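Local atomic coordinates of thermophilic dibenzothiophene desulfurization enzyme C (Paenibacillus sp. A11-2, PDB entry 5XDC), a protein that probably uses reduced FMN and oxygen to oxidise the sulfur of dibenzothiophene, first to the sulfoxide and then to the sulfone. Residues S240-I250 and V320-P331; G180-L188 and G229-A237. All blocks are in the same frame, centred on the assembly; numbering follows the deposited sequence.

Contact 1 (S240-I250 and V320-P331). With SO4 (sulfate ion), chain N; SO4 (sulfate ion), chain K.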
loop_
_atom_site.group_PDB
_atom_site.type_symbol
_atom_site.label_atom_id
_atom_site.label_comp_id
_atom_site.label_asym_id
_atom_site.label_seq_id
_atom_site.Cartn_x
_atom_site.Cartn_y
_atom_site.Cartn_z
ATOM N N SER B 240 -33.169 10.701 -16.001
ATOM C CA SER B 240 -34.185 9.775 -15.525
ATOM C C SER B 240 -33.606 8.512 -14.911
ATOM O O SER B 240 -34.336 7.790 -14.226
ATOM C CB SER B 240 -35.115 9.378 -16.679
ATOM O OG SER B 240 -35.846 10.505 -17.130
ATOM N N GLY B 241 -32.327 8.222 -15.136
ATOM C CA GLY B 241 -31.787 6.933 -14.747
ATOM C C GLY B 241 -32.497 5.776 -15.400
ATOM O O GLY B 241 -32.561 4.690 -14.821
ATOM N N SER B 242 -33.039 5.980 -16.601
ATOM C CA SER B 242 -33.809 4.960 -17.296
ATOM C C SER B 242 -32.895 4.001 -18.064
ATOM O O SER B 242 -31.667 4.131 -18.071
ATOM C CB SER B 242 -34.816 5.627 -18.233
ATOM O OG SER B 242 -34.149 6.503 -19.123
ATOM N N LYS B 243 -33.506 3.027 -18.738
ATOM C CA LYS B 243 -32.737 1.950 -19.351
ATOM C C LYS B 243 -31.620 2.438 -20.269
ATOM O O LYS B 243 -30.539 1.826 -20.245
ATOM C CB LYS B 243 -33.670 1.006 -20.118
ATOM C CG LYS B 243 -32.940 -0.218 -20.633
ATOM C CD LYS B 243 -33.827 -1.178 -21.373
ATOM C CE LYS B 243 -33.041 -2.427 -21.746
ATOM N NZ LYS B 243 -33.775 -3.387 -22.617
ATOM N N PRO B 244 -31.803 3.457 -21.119
ATOM C CA PRO B 244 -30.693 3.866 -21.994
ATOM C C PRO B 244 -29.476 4.345 -21.226
ATOM O O PRO B 244 -28.358 4.250 -21.752
ATOM C CB PRO B 244 -31.309 4.984 -22.846
ATOM C CG PRO B 244 -32.776 4.685 -22.833
ATOM C CD PRO B 244 -33.042 4.185 -21.445
ATOM N N SER B 245 -29.658 4.854 -20.001
ATOM C CA SER B 245 -28.512 5.230 -19.180
ATOM C C SER B 245 -27.699 4.021 -18.720
ATOM O O SER B 245 -26.647 4.224 -18.094
ATOM C CB SER B 245 -28.968 6.059 -17.970
ATOM O OG SER B 245 -29.560 5.250 -16.965
ATOM N N LEU B 246 -28.132 2.781 -19.010
ATOM C CA LEU B 246 -27.276 1.620 -18.794
ATOM C C LEU B 246 -26.012 1.682 -19.635
ATOM O O LEU B 246 -25.072 0.930 -19.366
ATOM C CB LEU B 246 -27.981 0.308 -19.123
ATOM C CG LEU B 246 -29.104 -0.198 -18.211
ATOM C CD1 LEU B 246 -29.673 -1.489 -18.805
ATOM C CD2 LEU B 246 -28.592 -0.428 -16.790
ATOM N N TRP B 247 -25.973 2.547 -20.647
ATOM C CA TRP B 247 -24.803 2.603 -21.513
ATOM C C TRP B 247 -23.528 2.803 -20.697
ATOM O O TRP B 247 -22.505 2.158 -20.968
ATOM C CB TRP B 247 -24.948 3.722 -22.551
ATOM C CG TRP B 247 -23.719 3.828 -23.388
ATOM C CD1 TRP B 247 -23.413 3.086 -24.475
ATOM C CD2 TRP B 247 -22.591 4.682 -23.149
ATOM N NE1 TRP B 247 -22.177 3.435 -24.960
ATOM C CE2 TRP B 247 -21.652 4.420 -24.163
ATOM C CE3 TRP B 247 -22.298 5.654 -22.188
ATOM C CZ2 TRP B 247 -20.426 5.083 -24.238
ATOM C CZ3 TRP B 247 -21.081 6.315 -22.261
ATOM C CH2 TRP B 247 -20.164 6.027 -23.278
ATOM N N THR B 248 -23.583 3.668 -19.678
ATOM C CA THR B 248 -22.362 3.985 -18.935
ATOM C C THR B 248 -21.884 2.812 -18.099
ATOM O O THR B 248 -20.707 2.443 -18.224
ATOM C CB THR B 248 -22.575 5.229 -18.073
ATOM O OG1 THR B 248 -23.381 6.158 -18.789
ATOM C CG2 THR B 248 -21.221 5.873 -17.739
ATOM N N PRO B 249 -22.700 2.187 -17.235
ATOM C CA PRO B 249 -22.180 1.011 -16.516
ATOM C C PRO B 249 -21.715 -0.087 -17.449
ATOM O O PRO B 249 -20.678 -0.704 -17.186
ATOM C CB PRO B 249 -23.359 0.569 -15.633
ATOM C CG PRO B 249 -24.557 1.316 -16.159
ATOM C CD PRO B 249 -24.041 2.575 -16.760
ATOM N N ILE B 250 -22.433 -0.339 -18.555
ATOM C CA ILE B 250 -21.986 -1.343 -19.518
ATOM C C ILE B 250 -20.581 -1.019 -20.000
ATOM O O ILE B 250 -19.705 -1.889 -20.069
ATOM C CB ILE B 250 -22.962 -1.423 -20.705
ATOM C CG1 ILE B 250 -24.257 -2.100 -20.254
ATOM C CG2 ILE B 250 -22.341 -2.178 -21.873
ATOM C CD1 ILE B 250 -25.379 -1.997 -21.280
ATOM N N VAL B 320 -25.532 -7.011 -15.495
ATOM C CA VAL B 320 -25.690 -6.264 -16.744
ATOM C C VAL B 320 -26.682 -6.981 -17.657
ATOM O O VAL B 320 -27.586 -6.365 -18.238
ATOM C CB VAL B 320 -24.332 -6.085 -17.445
ATOM C CG1 VAL B 320 -24.539 -5.584 -18.879
ATOM C CG2 VAL B 320 -23.436 -5.138 -16.651
ATOM N N GLN B 321 -26.493 -8.290 -17.827
ATOM C CA GLN B 321 -27.360 -9.055 -18.721
ATOM C C GLN B 321 -28.801 -9.023 -18.233
ATOM O O GLN B 321 -29.732 -8.852 -19.033
ATOM C CB GLN B 321 -26.861 -10.490 -18.845
ATOM C CG GLN B 321 -27.695 -11.362 -19.783
ATOM C CD GLN B 321 -27.641 -10.874 -21.220
ATOM O OE1 GLN B 321 -26.650 -10.278 -21.648
ATOM N NE2 GLN B 321 -28.702 -11.126 -21.973
ATOM N N GLU B 322 -29.009 -9.172 -16.922
ATOM C CA GLU B 322 -30.374 -9.164 -16.392
ATOM C C GLU B 322 -31.083 -7.857 -16.732
ATOM O O GLU B 322 -32.226 -7.858 -17.208
ATOM C CB GLU B 322 -30.359 -9.402 -14.877
ATOM C CG GLU B 322 -31.747 -9.344 -14.226
ATOM C CD GLU B 322 -32.570 -10.601 -14.454
ATOM O OE1 GLU B 322 -32.133 -11.468 -15.242
ATOM O OE2 GLU B 322 -33.658 -10.718 -13.842
ATOM N N LEU B 323 -30.420 -6.722 -16.505
ATOM C CA LEU B 323 -31.075 -5.445 -16.755
ATOM C C LEU B 323 -31.166 -5.129 -18.244
ATOM O O LEU B 323 -32.087 -4.423 -18.664
ATOM C CB LEU B 323 -30.349 -4.326 -16.012
ATOM C CG LEU B 323 -30.366 -4.434 -14.479
ATOM C CD1 LEU B 323 -29.705 -3.242 -13.877
ATOM C CD2 LEU B 323 -31.789 -4.580 -13.927
ATOM N N TRP B 324 -30.227 -5.640 -19.040
ATOM C CA TRP B 324 -30.277 -5.501 -20.497
ATOM C C TRP B 324 -31.525 -6.136 -21.082
ATOM O O TRP B 324 -32.030 -5.671 -22.111
ATOM C CB TRP B 324 -29.044 -6.161 -21.085
ATOM C CG TRP B 324 -28.858 -6.218 -22.582
ATOM C CD1 TRP B 324 -29.013 -7.314 -23.381
ATOM C CD2 TRP B 324 -28.397 -5.165 -23.434
ATOM N NE1 TRP B 324 -28.685 -7.006 -24.676
ATOM C CE2 TRP B 324 -28.305 -5.691 -24.734
ATOM C CE3 TRP B 324 -28.043 -3.828 -23.220
ATOM C CZ2 TRP B 324 -27.873 -4.929 -25.818
ATOM C CZ3 TRP B 324 -27.623 -3.074 -24.297
ATOM C CH2 TRP B 324 -27.543 -3.624 -25.577
ATOM N N GLU B 325 -32.006 -7.214 -20.469
ATOM C CA GLU B 325 -33.185 -7.921 -20.949
ATOM C C GLU B 325 -34.491 -7.303 -20.465
ATOM O O GLU B 325 -35.553 -7.693 -20.959
ATOM C CB GLU B 325 -33.119 -9.388 -20.514
ATOM C CG GLU B 325 -32.009 -10.188 -21.171
ATOM C CD GLU B 325 -31.874 -11.575 -20.577
ATOM O OE1 GLU B 325 -32.653 -11.902 -19.656
ATOM O OE2 GLU B 325 -30.996 -12.335 -21.022
ATOM N N ARG B 326 -34.447 -6.344 -19.542
ATOM C CA ARG B 326 -35.666 -5.746 -19.011
ATOM C C ARG B 326 -36.232 -4.728 -19.989
ATOM O O ARG B 326 -35.494 -4.058 -20.714
ATOM C CB ARG B 326 -35.403 -5.048 -17.678
ATOM C CG ARG B 326 -34.864 -5.942 -16.590
ATOM C CD ARG B 326 -35.944 -6.781 -15.958
ATOM N NE ARG B 326 -35.391 -7.742 -15.010
ATOM C CZ ARG B 326 -35.154 -7.484 -13.728
ATOM N NH1 ARG B 326 -35.421 -6.293 -13.219
ATOM N NH2 ARG B 326 -34.651 -8.429 -12.948
ATOM N N ASN B 327 -37.562 -4.600 -19.992
ATOM C CA ASN B 327 -38.186 -3.547 -20.781
ATOM C C ASN B 327 -38.020 -2.189 -20.129
ATOM O O ASN B 327 -37.880 -1.184 -20.828
ATOM C CB ASN B 327 -39.673 -3.848 -20.985
ATOM C CG ASN B 327 -39.901 -5.128 -21.756
ATOM O OD1 ASN B 327 -39.245 -5.379 -22.770
ATOM N ND2 ASN B 327 -40.821 -5.959 -21.269
ATOM N N HIS B 328 -38.022 -2.134 -18.805
ATOM C CA HIS B 328 -37.821 -0.887 -18.091
ATOM C C HIS B 328 -36.815 -1.112 -16.977
ATOM O O HIS B 328 -36.706 -2.209 -16.420
ATOM C CB HIS B 328 -39.126 -0.340 -17.534
ATOM C CG HIS B 328 -40.138 -0.045 -18.595
ATOM N ND1 HIS B 328 -41.155 -0.919 -18.915
ATOM C CD2 HIS B 328 -40.263 1.007 -19.439
ATOM C CE1 HIS B 328 -41.877 -0.408 -19.897
ATOM N NE2 HIS B 328 -41.358 0.760 -20.232
ATOM N N VAL B 329 -36.067 -0.057 -16.683
ATOM C CA VAL B 329 -35.053 -0.071 -15.641
ATOM C C VAL B 329 -35.248 1.179 -14.804
ATOM O O VAL B 329 -35.417 2.277 -15.352
ATOM C CB VAL B 329 -33.634 -0.120 -16.230
ATOM C CG1 VAL B 329 -32.592 -0.014 -15.117
ATOM C CG2 VAL B 329 -33.443 -1.399 -17.023
ATOM N N THR B 330 -35.234 1.013 -13.482
ATOM C CA THR B 330 -35.405 2.129 -12.572
ATOM C C THR B 330 -34.063 2.760 -12.230
ATOM O O THR B 330 -33.017 2.115 -12.341
ATOM C CB THR B 330 -36.068 1.664 -11.281
ATOM O OG1 THR B 330 -35.161 0.814 -10.570
ATOM C CG2 THR B 330 -37.357 0.897 -11.577
ATOM N N PRO B 331 -34.074 4.022 -11.794
ATOM C CA PRO B 331 -32.821 4.662 -11.371
ATOM C C PRO B 331 -32.129 3.907 -10.257
ATOM O O PRO B 331 -30.895 3.932 -10.170
ATOM C CB PRO B 331 -33.261 6.055 -10.908
ATOM C CG PRO B 331 -34.675 6.224 -11.367
ATOM C CD PRO B 331 -35.251 4.888 -11.607
HETATM S S SO4 N . -39.772 -5.594 -17.294
HETATM O O1 SO4 N . -39.490 -6.147 -15.972
HETATM O O2 SO4 N . -39.038 -6.350 -18.310
HETATM O O3 SO4 N . -41.205 -5.698 -17.577
HETATM O O4 SO4 N . -39.387 -4.183 -17.305
HETATM S S SO4 K . -34.733 -6.695 -9.514
HETATM O O1 SO4 K . -35.085 -7.353 -8.256
HETATM O O2 SO4 K . -33.889 -7.591 -10.304
HETATM O O3 SO4 K . -35.952 -6.397 -10.271
HETATM O O4 SO4 K . -34.064 -5.437 -9.189
HETATM O O HOH W 1 -36.448 2.381 -18.568
#
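K243 and V329 face each other with CA atoms 4.8 Å apart, and the CA atoms of G241 and P331 are closer still, at 4.2 Å; the loop after helix 293-324 thus runs beside the Schellman turn that ends helix 233-240. G241 has positive phi, and a side chain there would collide with P331. The polar centre is K243. Its CG stands anti to the backbone N (chi1 -173°); this, with the extended chain beyond CG, carries the ammonium to the carbonyls of W324 and R326. K243 NZ donates to W324 O at 2.9 Å and to R326 O at 2.7 Å. The first bond comes from above the carbonyl plane. The second lies nearly in line with C=O, at 161°. On the way the aliphatic part of K243 crosses V329 at about a right angle, with CG 3.8 Å from V329 CG2. L246 sets its CD1 against CB of L323 and CG2 of V329. I250 places CG1 against V320 CG1, while its CD1 rests 3.8 Å from W324 CE3, obliquely to the indole. One water accepts from the backbone N of both K243 and V329. R326 binds one sulfate through NH1 and NH2 and forms a salt bridge to E322, with NH2 2.7 Å from E322 OE2. A second sulfate takes the backbone N-H groups of N327 and H328. Both ions probably come from the crystallisation liquor. The rings of W70 (helix 70-83) and W324 meet edge-to-face. The K243 ammonium thus gathers two backbone carbonyls and probably offsets their partial negative charge. Its two bonds tie the 3-10 segment before helix 247-276 to the region where helix 293-324 gives way to loop.

Contact 2 (G180-L188 and G229-A237); sequences GDGRIVAAL and GTPGQVTDA
R183 sets its CG anti to the carbonyl carbon (chi1 -56°) and bends at chi3 (-70°), which brings one face of the guanidinium over CB of P231. P231 CB sits over the centre of that face, 3.6 Å from R183 CZ. The group is held in this pose at its nitrogens. R183 NE donates to G180 O at 2.9 Å, somewhat tilted from the guanidinium plane, and NH2 makes a salt bridge with D177. An alanine here would remove the cover over P231 and would probably leave D177 without its charged mate and the turn at G180 less firmly held. In the conformer given, V185 touches the same proline carbon, with its CG1 3.5 Å from P231 CB. P231 then meets both R183, just before the strand, and V185 within it.

The direct polar link is between backbones. G232 N donates to I184 O at 2.8 Å in a nearly straight bond, 175° at the hydrogen, with the donor tilted from the carbonyl plane. P231 CA adds a CH...O contact to the same oxygen. I184 packs on V234, its CG2 3.8 Å from V234 CG1. Its side chain crosses that of T235 at about a right angle, with CD1 next to OG1. Water links I184 N to T235 OG1, at 2.9 Å and 2.7 Å. F171 of strand 167-174 and F412 also pack on I184, and Y100 and F104 of helix 85-104 cover V234.

Residues T230 to Q233 form a type II beta turn, with G232 in the position that takes positive phi. G232 is also the N-cap of helix 233-240. The arrangement is thus a beta turn leading into a helix, docked on the start of strand 184-190, and it joins the beta domain of the acyl-CoA dehydrogenase fold to the chain leading into its C-terminal helices.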
loop_
_atom_site.group_PDB
_atom_site.type_symbol
_atom_site.label_atom_id
_atom_site.label_comp_id
_atom_site.label_asym_id
_atom_site.label_seq_id
_atom_site.Cartn_x
_atom_site.Cartn_y
_atom_site.Cartn_z
ATOM N N GLY B 180 -33.950 24.465 -29.993
ATOM C CA GLY B 180 -33.088 24.472 -28.828
ATOM C C GLY B 180 -31.646 24.145 -29.156
ATOM O O GLY B 180 -31.363 23.071 -29.695
ATOM N N ASP B 181 -30.731 25.060 -28.847
ATOM C CA ASP B 181 -29.306 24.804 -29.000
ATOM C C ASP B 181 -28.773 24.019 -27.802
ATOM O O ASP B 181 -29.389 23.962 -26.737
ATOM C CB ASP B 181 -28.515 26.106 -29.132
ATOM C CG ASP B 181 -28.872 26.900 -30.382
ATOM O OD1 ASP B 181 -29.368 26.308 -31.361
ATOM O OD2 ASP B 181 -28.646 28.126 -30.389
ATOM N N GLY B 182 -27.608 23.410 -27.994
ATOM C CA GLY B 182 -26.934 22.696 -26.928
ATOM C C GLY B 182 -27.500 21.335 -26.601
ATOM O O GLY B 182 -27.162 20.778 -25.550
ATOM N N ARG B 183 -28.349 20.779 -27.460
ATOM C CA ARG B 183 -28.900 19.450 -27.258
ATOM C C ARG B 183 -28.021 18.429 -27.960
ATOM O O ARG B 183 -27.577 18.650 -29.085
ATOM C CB ARG B 183 -30.329 19.376 -27.798
ATOM C CG ARG B 183 -31.270 20.427 -27.207
ATOM C CD ARG B 183 -32.693 20.249 -27.722
ATOM N NE ARG B 183 -32.801 20.604 -29.138
ATOM C CZ ARG B 183 -33.763 20.179 -29.952
ATOM N NH1 ARG B 183 -34.716 19.373 -29.509
ATOM N NH2 ARG B 183 -33.763 20.554 -31.220
ATOM N N ILE B 184 -27.772 17.307 -27.301
ATOM C CA ILE B 184 -26.882 16.310 -27.881
ATOM C C ILE B 184 -27.639 15.489 -28.910
ATOM O O ILE B 184 -28.714 14.949 -28.624
ATOM C CB ILE B 184 -26.281 15.403 -26.798
ATOM C CG1 ILE B 184 -25.370 16.212 -25.880
ATOM C CG2 ILE B 184 -25.472 14.292 -27.466
ATOM C CD1 ILE B 184 -24.933 15.453 -24.631
ATOM N N VAL B 185 -27.086 15.381 -30.105
ATOM C CA VAL B 185 -27.602 14.449 -31.096
ATOM C C VAL B 185 -26.552 13.383 -31.335
ATOM O O VAL B 185 -25.338 13.635 -31.291
ATOM C CB VAL B 185 -27.995 15.119 -32.428
ATOM C CG1 VAL B 185 -29.187 16.034 -32.225
ATOM C CG2 VAL B 185 -26.825 15.865 -33.014
ATOM N N ALA B 186 -27.041 12.178 -31.590
ATOM C CA ALA B 186 -26.218 11.021 -31.865
ATOM C C ALA B 186 -26.704 10.390 -33.154
ATOM O O ALA B 186 -27.894 10.444 -33.471
ATOM C CB ALA B 186 -26.268 9.993 -30.719
ATOM N N ALA B 187 -25.780 9.784 -33.883
ATOM C CA ALA B 187 -26.117 9.157 -35.154
ATOM C C ALA B 187 -25.107 8.066 -35.454
ATOM O O ALA B 187 -24.002 8.037 -34.900
ATOM C CB ALA B 187 -26.154 10.178 -36.299
ATOM N N LEU B 188 -25.495 7.166 -36.355
ATOM C CA LEU B 188 -24.629 6.090 -36.823
ATOM C C LEU B 188 -24.488 6.256 -38.331
ATOM O O LEU B 188 -25.476 6.092 -39.063
ATOM C CB LEU B 188 -25.212 4.719 -36.472
ATOM C CG LEU B 188 -24.291 3.536 -36.739
ATOM C CD1 LEU B 188 -23.170 3.478 -35.738
ATOM C CD2 LEU B 188 -25.046 2.228 -36.700
ATOM N N GLY B 229 -32.539 8.430 -31.612
ATOM C CA GLY B 229 -33.417 9.201 -30.763
ATOM C C GLY B 229 -33.538 10.635 -31.236
ATOM O O GLY B 229 -33.150 11.005 -32.352
ATOM N N THR B 230 -34.083 11.446 -30.362
ATOM C CA THR B 230 -34.297 12.851 -30.615
ATOM C C THR B 230 -33.208 13.669 -29.946
ATOM O O THR B 230 -32.504 13.173 -29.061
ATOM C CB THR B 230 -35.669 13.271 -30.087
ATOM O OG1 THR B 230 -35.715 13.088 -28.668
ATOM C CG2 THR B 230 -36.757 12.424 -30.724
ATOM N N PRO B 231 -33.031 14.925 -30.344
ATOM C CA PRO B 231 -31.968 15.735 -29.736
ATOM C C PRO B 231 -32.182 15.897 -28.243
ATOM O O PRO B 231 -33.279 16.222 -27.783
ATOM C CB PRO B 231 -32.075 17.071 -30.474
ATOM C CG PRO B 231 -32.754 16.732 -31.767
ATOM C CD PRO B 231 -33.716 15.649 -31.429
ATOM N N GLY B 232 -31.111 15.685 -27.484
ATOM C CA GLY B 232 -31.199 15.754 -26.046
ATOM C C GLY B 232 -31.772 14.526 -25.370
ATOM O O GLY B 232 -31.823 14.490 -24.135
ATOM N N GLN B 233 -32.195 13.510 -26.123
ATOM C CA GLN B 233 -32.796 12.338 -25.492
ATOM C C GLN B 233 -31.811 11.614 -24.586
ATOM O O GLN B 233 -32.214 11.048 -23.564
ATOM C CB GLN B 233 -33.325 11.364 -26.540
ATOM C CG GLN B 233 -34.093 10.182 -25.931
ATOM C CD GLN B 233 -34.653 9.246 -26.981
ATOM O OE1 GLN B 233 -34.924 9.654 -28.107
ATOM N NE2 GLN B 233 -34.811 7.975 -26.620
ATOM N N VAL B 234 -30.525 11.615 -24.931
ATOM C CA VAL B 234 -29.567 10.930 -24.069
ATOM C C VAL B 234 -29.451 11.664 -22.737
ATOM O O VAL B 234 -29.341 11.040 -21.674
ATOM C CB VAL B 234 -28.212 10.791 -24.785
ATOM C CG1 VAL B 234 -27.615 12.154 -25.127
ATOM C CG2 VAL B 234 -27.251 9.976 -23.944
ATOM N N THR B 235 -29.480 12.995 -22.773
ATOM C CA THR B 235 -29.468 13.772 -21.538
ATOM C C THR B 235 -30.709 13.479 -20.706
ATOM O O THR B 235 -30.627 13.333 -19.482
ATOM C CB THR B 235 -29.370 15.260 -21.875
ATOM O OG1 THR B 235 -28.194 15.501 -22.655
ATOM C CG2 THR B 235 -29.300 16.103 -20.619
ATOM N N ASP B 236 -31.873 13.373 -21.354
ATOM C CA ASP B 236 -33.091 13.041 -20.629
ATOM C C ASP B 236 -33.009 11.648 -20.014
ATOM O O ASP B 236 -33.451 11.437 -18.879
ATOM C CB ASP B 236 -34.294 13.135 -21.564
ATOM C CG ASP B 236 -34.523 14.542 -22.085
ATOM O OD1 ASP B 236 -34.047 15.506 -21.454
ATOM O OD2 ASP B 236 -35.186 14.678 -23.134
ATOM N N ALA B 237 -32.464 10.681 -20.753
ATOM C CA ALA B 237 -32.336 9.327 -20.219
ATOM C C ALA B 237 -31.392 9.305 -19.027
ATOM O O ALA B 237 -31.656 8.623 -18.032
ATOM C CB ALA B 237 -31.843 8.370 -21.305
HETATM O O HOH W 2 -29.874 12.419 -27.916
HETATM O O HOH W 3 -28.593 17.376 -24.509
HETATM O O HOH W 4 -30.073 12.207 -31.358
#

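Overall arrangement
Contact 2 closes before contact 1 opens, and helix 233-240 connects them. Their centres are about 18 Å apart. They meet where this helix ends: P244 CB packs 3.8 Å from A237 CB, and S242 OG makes a weak hydrogen bond to A237 O. Contact 2 belongs to the beta domain side, contact 1 to the helical side. Neither includes a residue of the indole pocket or of the FMN site. They lie near the flavin site all the same. The side chain of V234 in contact 2 is about 8 Å from that of S129, and that of I250 in contact 1 is about 11 Å from those of Y93 and S129. Both are FMN-binding residues of this protein, though FMN is absent from this chain in the model.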